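Local coordinates for IPT/TIG domain-containing protein BACOVA_02650 (Bacteroides ovatus, PDB 5E7H) that binds polysaccharides at the cell surface and probably captures xyloglucan there before the glycan is carried into the periplasm for breakdown, at residues Q144-T148 and S149-G153; C166-K169 and E170-G174; I155-D158 and D159-L162. All blocks are in the same frame, centred on the assembly; numbering follows the deposited sequence.

Contact 1. Residues Q144-T148 and S149-G153. With FMT (formic acid), chain E.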
ATOM      1  N   GLN A 144     -11.055  10.643   2.570  1.00 12.95           N
ATOM      2  CA  GLN A 144     -12.403  10.166   2.839  1.00 13.76           C
ATOM      3  C   GLN A 144     -12.268   9.029   3.829  1.00 13.05           C
ATOM      4  O   GLN A 144     -11.869   7.926   3.458  1.00 13.79           O
ATOM      5  CB  GLN A 144     -13.077   9.709   1.552  1.00 17.36           C
ATOM      6  CG  GLN A 144     -14.482   9.195   1.743  1.00 21.76           C
ATOM      7  CD  GLN A 144     -15.078   8.679   0.452  1.00 33.07           C
ATOM      8  OE1 GLN A 144     -15.669   7.599   0.420  1.00 42.30           O
ATOM      9  NE2 GLN A 144     -14.919   9.444  -0.624  1.00 28.80           N
ATOM     10  N   TRP A 145     -12.508   9.301   5.114  1.00 13.29           N
ATOM     11  CA  TRP A 145     -12.239   8.266   6.120  1.00 13.71           C
ATOM     12  C   TRP A 145     -13.169   7.082   5.892  1.00 13.57           C
ATOM     13  O   TRP A 145     -14.268   7.228   5.358  1.00 15.05           O
ATOM     14  CB  TRP A 145     -12.394   8.817   7.549  1.00 13.60           C
ATOM     15  CG  TRP A 145     -11.515  10.023   7.854  1.00 12.71           C
ATOM     16  CD1 TRP A 145     -11.957  11.228   8.298  1.00 15.18           C
ATOM     17  CD2 TRP A 145     -10.082  10.146   7.729  1.00 11.42           C
ATOM     18  NE1 TRP A 145     -10.908  12.094   8.464  1.00 15.98           N
ATOM     19  CE2 TRP A 145      -9.746  11.465   8.121  1.00 13.99           C
ATOM     20  CE3 TRP A 145      -9.046   9.283   7.350  1.00 12.68           C
ATOM     21  CZ2 TRP A 145      -8.431  11.939   8.118  1.00 14.72           C
ATOM     22  CZ3 TRP A 145      -7.740   9.758   7.348  1.00 13.48           C
ATOM     23  CH2 TRP A 145      -7.448  11.084   7.728  1.00 13.89           C
ATOM     24  N   VAL A 146     -12.714   5.908   6.324  1.00 12.99           N
ATOM     25  CA  VAL A 146     -13.489   4.677   6.167  1.00 13.44           C
ATOM     26  C   VAL A 146     -14.787   4.803   6.961  1.00 14.84           C
ATOM     27  O   VAL A 146     -14.802   5.272   8.099  1.00 14.50           O
ATOM     28  CB  VAL A 146     -12.684   3.441   6.636  1.00 12.72           C
ATOM     29  CG1 VAL A 146     -13.483   2.166   6.405  1.00 14.02           C
ATOM     30  CG2 VAL A 146     -11.348   3.374   5.914  1.00 13.77           C
ATOM     31  N   ASN A 147     -15.894   4.388   6.351  1.00 14.43           N
ATOM     32  CA  ASN A 147     -17.187   4.425   6.984  1.00 15.00           C
ATOM     33  C   ASN A 147     -17.244   3.524   8.213  1.00 16.25           C
ATOM     34  O   ASN A 147     -16.618   2.465   8.213  1.00 14.89           O
ATOM     35  CB  ASN A 147     -18.243   3.993   5.974  1.00 17.81           C
ATOM     36  CG  ASN A 147     -19.643   4.412   6.367  1.00 21.42           C
ATOM     37  OD1 ASN A 147     -20.225   3.911   7.331  1.00 23.75           O
ATOM     38  ND2 ASN A 147     -20.202   5.340   5.601  1.00 29.45           N
ATOM     39  N   THR A 148     -18.005   3.913   9.229  1.00 16.42           N
ATOM     40  CA  THR A 148     -18.121   3.091  10.438  1.00 15.47           C
ATOM     41  C   THR A 148     -18.930   1.812  10.176  1.00 16.43           C
ATOM     42  O   THR A 148     -18.946   0.903  11.014  1.00 19.18           O
ATOM     43  CB  THR A 148     -18.723   3.870  11.626  1.00 19.27           C
ATOM     44  OG1 THR A 148     -19.983   4.444  11.267  1.00 23.47           O
ATOM     45  CG2 THR A 148     -17.767   4.954  12.089  1.00 19.49           C
ATOM     46  N   SER A 149     -19.581   1.706   9.019  1.00 18.24           N
ATOM     47  CA  SER A 149     -20.203   0.427   8.645  1.00 19.89           C
ATOM     48  C   SER A 149     -19.149  -0.616   8.258  1.00 21.42           C
ATOM     49  O   SER A 149     -19.470  -1.815   8.153  1.00 24.99           O
ATOM     50  CB  SER A 149     -21.194   0.615   7.493  1.00 23.13           C
ATOM     51  OG  SER A 149     -20.504   1.001   6.321  1.00 28.58           O
ATOM     52  N   ILE A 150     -17.919  -0.172   8.046  1.00 16.28           N
ATOM     53  CA  ILE A 150     -16.789  -1.032   7.701  1.00 17.67           C
ATOM     54  C   ILE A 150     -15.862  -1.162   8.910  1.00 20.36           C
ATOM     55  O   ILE A 150     -15.507  -2.272   9.301  1.00 19.71           O
ATOM     56  CB  ILE A 150     -15.999  -0.486   6.508  1.00 18.34           C
ATOM     57  CG1 ILE A 150     -16.902  -0.293   5.284  1.00 29.30           C
ATOM     58  CG2 ILE A 150     -14.801  -1.395   6.200  1.00 21.83           C
ATOM     59  CD1 ILE A 150     -17.437  -1.554   4.726  1.00 33.68           C
ATOM     60  N   ILE A 151     -15.477  -0.031   9.507  1.00 14.93           N
ATOM     61  CA  ILE A 151     -14.703  -0.027  10.746  1.00 15.98           C
ATOM     62  C   ILE A 151     -15.539   0.625  11.852  1.00 16.84           C
ATOM     63  O   ILE A 151     -15.675   1.846  11.902  1.00 16.51           O
ATOM     64  CB  ILE A 151     -13.358   0.719  10.606  1.00 13.94           C
ATOM     65  CG1 ILE A 151     -12.517   0.084   9.497  1.00 14.88           C
ATOM     66  CG2 ILE A 151     -12.633   0.711  11.953  1.00 14.28           C
ATOM     67  CD1 ILE A 151     -11.223   0.839   9.219  1.00 16.04           C
ATOM     68  N   PRO A 152     -16.099  -0.174  12.759  1.00 14.96           N
ATOM     69  CA  PRO A 152     -16.905   0.425  13.819  1.00 15.33           C
ATOM     70  C   PRO A 152     -16.152   1.448  14.650  1.00 16.57           C
ATOM     71  O   PRO A 152     -14.927   1.366  14.821  1.00 16.15           O
ATOM     72  CB  PRO A 152     -17.300  -0.776  14.684  1.00 19.00           C
ATOM     73  CG  PRO A 152     -17.282  -1.946  13.723  1.00 20.09           C
ATOM     74  CD  PRO A 152     -16.174  -1.644  12.769  1.00 15.49           C
ATOM     75  N   GLY A 153     -16.891   2.414  15.179  1.00 17.32           N
ATOM     76  CA  GLY A 153     -16.266   3.451  15.979  1.00 18.05           C
ATOM     77  C   GLY A 153     -15.518   2.926  17.185  1.00 16.31           C
ATOM     78  O   GLY A 153     -14.545   3.554  17.625  1.00 15.73           O
TER
HETATM   79  C   FMT E 504     -19.412   6.779   2.455  1.00 54.58           C
HETATM   80  O1  FMT E 504     -19.296   5.605   2.010  1.00 56.52           O
HETATM   81  O2  FMT E 504     -18.653   7.168   3.384  1.00 51.11           O
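From Asn147 to Ile150 the backbone makes a type I beta turn, with Thr148 and Ser149 at its corners, closed by a bond of 2.9 Å from Ile150 N to Asn147 O. The same carbonyl oxygen also takes the next N-H, Ile151 N lying 3.0 Å from Asn147 O in a straighter bond (168°), which extends the bend to a five-residue turn. The Asn147 side chain closes an Asx turn within the same bend. Its CG stands opposite the backbone N (chi1 -161°), which carries the amide forward over the corner, and Asn147 OD1 receives Ser149 N at 2.9 Å on a lone pair, in the plane of the amide. Ser149 OG adds a weak bond to that oxygen, 3.1 Å from Asn147 OD1. Asn147 ND2 makes a weak bond of 3.3 Å to O2 of a formic acid molecule that probably came from the crystallisation solution. Across the bend Thr148 CA makes a C-H...O contact with Ile151 O, 3.1 Å away.

The apolar half is carried by Val146. One methyl, CG1, presses on the branch point of Ile150, 3.7 Å from Ile150 CB, and also meets the end of the Ile151 chain, 3.8 Å from Ile151 CD1; both isoleucines cross the valine at roughly a right angle.

All this lies in the long connection from strand 133-142 to strand 160-168 of the xyloglucan-binding domain. Val146 and Ile151 rest together on Ile257 of strand 246-259, and Val146 also packs on Ile90 of strand 89-91. From helix 223-227, Tyr223 OH bonds to Val146 O, while Leu227, a ligand of a bound sodium ion, touches Thr148.

Contact 2. Residues C166-K169 and E170-G174. With FMT (formic acid), chain C; FMT (formic acid), chain D.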
ATOM      1  N   CYS A 166       3.604   1.902  -2.735  1.00 11.90           N
ATOM      2  CA  CYS A 166       4.729   2.816  -2.914  1.00 13.06           C
ATOM      3  C   CYS A 166       5.681   2.269  -3.970  1.00 14.89           C
ATOM      4  O   CYS A 166       5.931   1.061  -4.020  1.00 14.12           O
ATOM      5  CB  CYS A 166       5.439   2.997  -1.601  1.00 13.61           C
ATOM      6  SG  CYS A 166       6.761   4.232  -1.612  1.00 15.83           S
ATOM      7  N   PHE A 167       6.194   3.150  -4.822  1.00 13.09           N
ATOM      8  CA  PHE A 167       7.221   2.802  -5.793  1.00 13.68           C
ATOM      9  C   PHE A 167       8.421   3.695  -5.555  1.00 13.96           C
ATOM     10  O   PHE A 167       8.294   4.909  -5.613  1.00 14.79           O
ATOM     11  CB  PHE A 167       6.694   2.974  -7.226  1.00 13.33           C
ATOM     12  CG  PHE A 167       7.711   2.653  -8.311  1.00 13.37           C
ATOM     13  CD1 PHE A 167       8.785   3.504  -8.564  1.00 15.69           C
ATOM     14  CD2 PHE A 167       7.552   1.534  -9.111  1.00 15.81           C
ATOM     15  CE1 PHE A 167       9.717   3.205  -9.573  1.00 17.58           C
ATOM     16  CE2 PHE A 167       8.474   1.251 -10.134  1.00 17.49           C
ATOM     17  CZ  PHE A 167       9.543   2.095 -10.350  1.00 16.71           C
ATOM     18  N   VAL A 168       9.568   3.082  -5.281  1.00 12.89           N
ATOM     19  CA  VAL A 168      10.826   3.811  -5.110  1.00 13.79           C
ATOM     20  C   VAL A 168      11.754   3.463  -6.279  1.00 15.44           C
ATOM     21  O   VAL A 168      12.064   2.282  -6.504  1.00 16.00           O
ATOM     22  CB  VAL A 168      11.505   3.455  -3.779  1.00 14.45           C
ATOM     23  CG1 VAL A 168      12.902   4.121  -3.678  1.00 16.40           C
ATOM     24  CG2 VAL A 168      10.604   3.823  -2.591  1.00 15.57           C
ATOM     25  N   LYS A 169      12.200   4.459  -7.045  1.00 14.95           N
ATOM     26  CA  LYS A 169      13.057   4.190  -8.202  1.00 16.49           C
ATOM     27  C   LYS A 169      14.414   3.626  -7.791  1.00 16.72           C
ATOM     28  O   LYS A 169      14.894   2.633  -8.389  1.00 19.26           O
ATOM     29  CB  LYS A 169      13.258   5.460  -9.037  1.00 17.62           C
ATOM     30  CG  LYS A 169      14.100   5.269 -10.309  1.00 20.24           C
ATOM     31  CD  LYS A 169      13.308   4.532 -11.360  1.00 19.56           C
ATOM     32  CE  LYS A 169      14.135   4.270 -12.613  1.00 31.83           C
ATOM     33  NZ  LYS A 169      14.409   5.529 -13.343  1.00 44.80           N
ATOM     34  N   GLU A 170      15.062   4.290  -6.827  1.00 17.76           N
ATOM     35  CA  GLU A 170      16.405   3.928  -6.355  1.00 19.66           C
ATOM     36  C   GLU A 170      16.492   4.241  -4.886  1.00 20.81           C
ATOM     37  O   GLU A 170      15.853   5.186  -4.414  1.00 19.91           O
ATOM     38  CB  GLU A 170      17.514   4.714  -7.084  1.00 24.23           C
ATOM     39  CG  GLU A 170      17.394   4.857  -8.589  1.00 45.51           C
ATOM     40  CD  GLU A 170      17.979   3.684  -9.357  1.00 59.96           C
ATOM     41  OE1 GLU A 170      18.344   2.668  -8.724  1.00 63.71           O
ATOM     42  OE2 GLU A 170      18.079   3.787 -10.601  1.00 60.49           O
ATOM     43  N   VAL A 171      17.307   3.487  -4.153  1.00 22.30           N
ATOM     44  CA  VAL A 171      17.495   3.803  -2.754  1.00 22.65           C
ATOM     45  C   VAL A 171      18.197   5.149  -2.641  1.00 21.69           C
ATOM     46  O   VAL A 171      18.932   5.579  -3.552  1.00 24.38           O
ATOM     47  CB  VAL A 171      18.301   2.722  -2.010  1.00 28.11           C
ATOM     48  CG1 VAL A 171      17.492   1.415  -1.955  1.00 31.81           C
ATOM     49  CG2 VAL A 171      19.635   2.521  -2.653  1.00 38.68           C
ATOM     50  N   PHE A 172      17.957   5.793  -1.521  1.00 23.18           N
ATOM     51  CA  PHE A 172      18.510   7.115  -1.242  1.00 23.23           C
ATOM     52  C   PHE A 172      18.973   7.180   0.199  1.00 24.65           C
ATOM     53  O   PHE A 172      18.580   6.365   1.032  1.00 28.13           O
ATOM     54  CB  PHE A 172      17.469   8.206  -1.545  1.00 22.23           C
ATOM     55  CG  PHE A 172      16.104   7.930  -0.972  1.00 21.68           C
ATOM     56  CD1 PHE A 172      15.818   8.203   0.356  1.00 21.08           C
ATOM     57  CD2 PHE A 172      15.094   7.408  -1.774  1.00 20.61           C
ATOM     58  CE1 PHE A 172      14.558   7.949   0.877  1.00 20.49           C
ATOM     59  CE2 PHE A 172      13.851   7.150  -1.266  1.00 20.07           C
ATOM     60  CZ  PHE A 172      13.568   7.421   0.057  1.00 21.54           C
ATOM     61  N   THR A 173      19.840   8.148   0.482  1.00 23.97           N
ATOM     62  CA  THR A 173      20.367   8.352   1.818  1.00 23.89           C
ATOM     63  C   THR A 173      20.203   9.811   2.209  1.00 25.44           C
ATOM     64  O   THR A 173      20.853  10.700   1.639  1.00 29.98           O
ATOM     65  CB  THR A 173      21.859   7.970   1.918  1.00 29.82           C
ATOM     66  OG1 THR A 173      22.035   6.621   1.474  1.00 34.84           O
ATOM     67  CG2 THR A 173      22.347   8.110   3.357  1.00 43.16           C
ATOM     68  N   GLY A 174      19.335  10.045   3.185  1.00 23.18           N
ATOM     69  CA  GLY A 174      19.076  11.381   3.702  1.00 22.22           C
ATOM     70  C   GLY A 174      17.586  11.659   3.751  1.00 21.22           C
ATOM     71  O   GLY A 174      17.026  11.868   4.828  1.00 22.08           O
TER
HETATM   72  C   FMT C 502      12.475   5.830 -16.476  1.00 34.35           C
HETATM   73  O1  FMT C 502      12.960   4.744 -16.881  1.00 49.80           O
HETATM   74  O2  FMT C 502      11.793   5.838 -15.419  1.00 24.14           O
HETATM   75  C   FMT D 503      16.820   4.086 -16.215  1.00 44.55           C
HETATM   76  O1  FMT D 503      15.654   4.550 -16.323  1.00 52.10           O
HETATM   77  O2  FMT D 503      17.681   4.706 -15.532  1.00 48.27           O
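Lys169 and Glu170 send their side chains out side by side, pointing the same way, where strand 160-168 gives way to loop. Along the lysine, CB stands beside the peptide link that joins the two residues, and the contact proper begins at CG, which runs beside the glutamate's own stem, 3.7 Å from Glu170 CG. The chain bends at chi2 (74°), stretches through CD, and bends again at chi4 (-70°), which turns NZ toward two formic acid molecules, probably from the crystallisation liquor. At the tip, Lys169 NZ gives each a weak bond: 3.4 Å to O2 of one and 3.4 Å to O1 of the other. The carboxylate of Glu170 stays beside the ammonium without pairing, its OE2 being 4.9 Å from Lys169 NZ; Glu249 on strand 246-259 offers the lysine a further, long and weak ion pair. With an alanine here, Glu170 would probably lose both the aliphatic stem alongside it and the positive charge that partly offsets its own.

On the inner side, Val168 CG1 sits 3.2 Å from Glu170 O and 4.0 Å from Phe172 CE2, meeting the ring obliquely. Phe172 also packs on Ile248 and Val250 of strand 246-259. This is a sheet-to-sheet connection of a beta-sandwich: the chain leaves one antiparallel sheet after Val168 and crosses to strand 176-181 of the other, in a carbohydrate-binding domain.

Contact 3. Residues I155-D158 and D159-L162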
ATOM      1  N   ILE A 155     -13.621   0.337  17.480  1.00 17.28           N
ATOM      2  CA  ILE A 155     -12.363  -0.370  17.243  1.00 17.40           C
ATOM      3  C   ILE A 155     -11.175   0.442  17.759  1.00 16.87           C
ATOM      4  O   ILE A 155     -11.010   1.603  17.415  1.00 16.69           O
ATOM      5  CB  ILE A 155     -12.152  -0.677  15.768  1.00 17.46           C
ATOM      6  CG1 ILE A 155     -13.318  -1.488  15.199  1.00 21.25           C
ATOM      7  CG2 ILE A 155     -10.815  -1.370  15.548  1.00 20.24           C
ATOM      8  CD1 ILE A 155     -13.552  -2.830  15.884  1.00 23.13           C
ATOM      9  N   PRO A 156     -10.322  -0.156  18.593  1.00 16.15           N
ATOM     10  CA  PRO A 156      -9.111   0.570  18.995  1.00 16.77           C
ATOM     11  C   PRO A 156      -8.188   0.934  17.846  1.00 14.97           C
ATOM     12  O   PRO A 156      -8.015   0.141  16.911  1.00 17.46           O
ATOM     13  CB  PRO A 156      -8.406  -0.417  19.920  1.00 19.54           C
ATOM     14  CG  PRO A 156      -9.481  -1.284  20.430  1.00 21.16           C
ATOM     15  CD  PRO A 156     -10.424  -1.454  19.276  1.00 17.88           C
ATOM     16  N   ILE A 157      -7.602   2.126  17.909  1.00 15.34           N
ATOM     17  CA  ILE A 157      -6.618   2.535  16.926  1.00 14.95           C
ATOM     18  C   ILE A 157      -5.463   1.521  16.902  1.00 17.66           C
ATOM     19  O   ILE A 157      -4.905   1.252  15.830  1.00 18.16           O
ATOM     20  CB  ILE A 157      -6.101   3.967  17.226  1.00 16.73           C
ATOM     21  CG1 ILE A 157      -7.251   4.981  17.084  1.00 16.01           C
ATOM     22  CG2 ILE A 157      -4.888   4.316  16.367  1.00 15.72           C
ATOM     23  CD1 ILE A 157      -7.871   5.089  15.726  1.00 16.52           C
ATOM     24  N   ASP A 158      -5.135   0.968  18.073  1.00 18.53           N
ATOM     25  CA  ASP A 158      -4.099  -0.069  18.189  1.00 20.95           C
ATOM     26  C   ASP A 158      -4.370  -1.298  17.326  1.00 21.87           C
ATOM     27  O   ASP A 158      -3.438  -2.070  17.043  1.00 22.78           O
ATOM     28  CB  ASP A 158      -3.952  -0.534  19.654  1.00 24.42           C
ATOM     29  CG  ASP A 158      -3.182   0.450  20.518  1.00 52.79           C
ATOM     30  OD1 ASP A 158      -2.338   1.203  19.983  1.00 58.86           O
ATOM     31  OD2 ASP A 158      -3.412   0.458  21.747  1.00 64.65           O
ATOM     32  N   ASP A 159      -5.626  -1.507  16.921  1.00 17.56           N
ATOM     33  CA  ASP A 159      -5.997  -2.679  16.114  1.00 17.45           C
ATOM     34  C   ASP A 159      -6.087  -2.365  14.610  1.00 16.89           C
ATOM     35  O   ASP A 159      -6.546  -3.213  13.836  1.00 19.41           O
ATOM     36  CB  ASP A 159      -7.333  -3.247  16.588  1.00 17.98           C
ATOM     37  CG  ASP A 159      -7.266  -3.836  17.987  1.00 27.46           C
ATOM     38  OD1 ASP A 159      -6.151  -4.047  18.514  1.00 30.00           O
ATOM     39  OD2 ASP A 159      -8.349  -4.091  18.546  1.00 30.44           O
ATOM     40  N   LEU A 160      -5.661  -1.161  14.204  1.00 15.03           N
ATOM     41  CA  LEU A 160      -5.735  -0.715  12.808  1.00 14.18           C
ATOM     42  C   LEU A 160      -4.348  -0.401  12.246  1.00 14.51           C
ATOM     43  O   LEU A 160      -3.434  -0.020  12.986  1.00 16.01           O
ATOM     44  CB  LEU A 160      -6.633   0.533  12.697  1.00 14.46           C
ATOM     45  CG  LEU A 160      -8.084   0.320  13.137  1.00 14.81           C
ATOM     46  CD1 LEU A 160      -8.825   1.650  13.144  1.00 16.26           C
ATOM     47  CD2 LEU A 160      -8.793  -0.676  12.235  1.00 16.98           C
ATOM     48  N   LYS A 161      -4.213  -0.502  10.933  1.00 14.10           N
ATOM     49  CA  LYS A 161      -2.988  -0.099  10.259  1.00 15.32           C
ATOM     50  C   LYS A 161      -3.287   0.746   9.041  1.00 15.63           C
ATOM     51  O   LYS A 161      -4.355   0.637   8.425  1.00 16.19           O
ATOM     52  CB  LYS A 161      -2.131  -1.322   9.881  1.00 19.68           C
ATOM     53  CG  LYS A 161      -2.806  -2.368   9.068  1.00 22.27           C
ATOM     54  CD  LYS A 161      -1.924  -3.628   8.977  1.00 21.40           C
ATOM     55  CE  LYS A 161      -2.608  -4.657   8.135  1.00 21.52           C
ATOM     56  NZ  LYS A 161      -1.767  -5.892   7.992  1.00 24.02           N
ATOM     57  N   LEU A 162      -2.337   1.609   8.714  1.00 14.36           N
ATOM     58  CA  LEU A 162      -2.347   2.378   7.476  1.00 13.06           C
ATOM     59  C   LEU A 162      -1.500   1.632   6.468  1.00 13.67           C
ATOM     60  O   LEU A 162      -0.330   1.356   6.733  1.00 16.31           O
ATOM     61  CB  LEU A 162      -1.785   3.779   7.691  1.00 14.58           C
ATOM     62  CG  LEU A 162      -1.654   4.649   6.452  1.00 15.87           C
ATOM     63  CD1 LEU A 162      -3.027   5.056   5.933  1.00 15.18           C
ATOM     64  CD2 LEU A 162      -0.815   5.864   6.755  1.00 17.48           C
TER
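Asp159 N bonds to Pro156 O at 2.9 Å, and one residue on Leu160 N bonds to Ile157 O at 3.0 Å. These two successive bonds, each spanning three residues, make a single turn of 3-10 helix that delivers the chain into strand 160-168 of the domain's beta-sandwich. Both bonds are fairly straight, at 154° and 158°. The turn is also held from outside: Lys260, at the chain's C-terminus, shares a backbone bond with Asp159, and its NZ reaches Asp158 O.

Beneath the polar turn lies an apolar patch. Leu160 CG lies opposite its carbonyl carbon, beside the backbone N (chi1 -61°), which folds the isobutyl end back under Pro156 O and against the residue that precedes the turn: Leu160 CD2 meets the methyl Ile155 CG2 at 3.9 Å, the two side chains crossing at about a right angle. The other methyl of the leucine faces Ile157 more loosely, with Leu160 CD1 4.4 Å from Ile157 CD1. Ile157 and Leu160 both pack on Leu214, and helix 223-227 adds Phe226 against the isoleucine and Tyr223 against the leucine.

On the exposed side the Asp159 side chain slants across the proline ring, with Asp159 OD2 3.4 Å from Pro156 CD.

Contact 1 lies within the connection from strand 133-142 to strand 160-168, and contact 3 is where that connection enters the strand; their centres are 12 Å apart and they meet where Ile151 CG2 packs on Leu160 CD2, 4.1 Å away. Both are partly buried and share helix 223-227 as a neighbour, but a side-chain amide reinforces the bend in contact 1, whereas backbone bonds alone wind the turn of contact 3. Contact 2 takes the far end of strand 160-168, its centre about 27 Å from that of contact 3 and about 32 Å from that of contact 1. It is a surface contact, without hydrogen bonds between its segments, and relies on apolar touches and loosely placed charges.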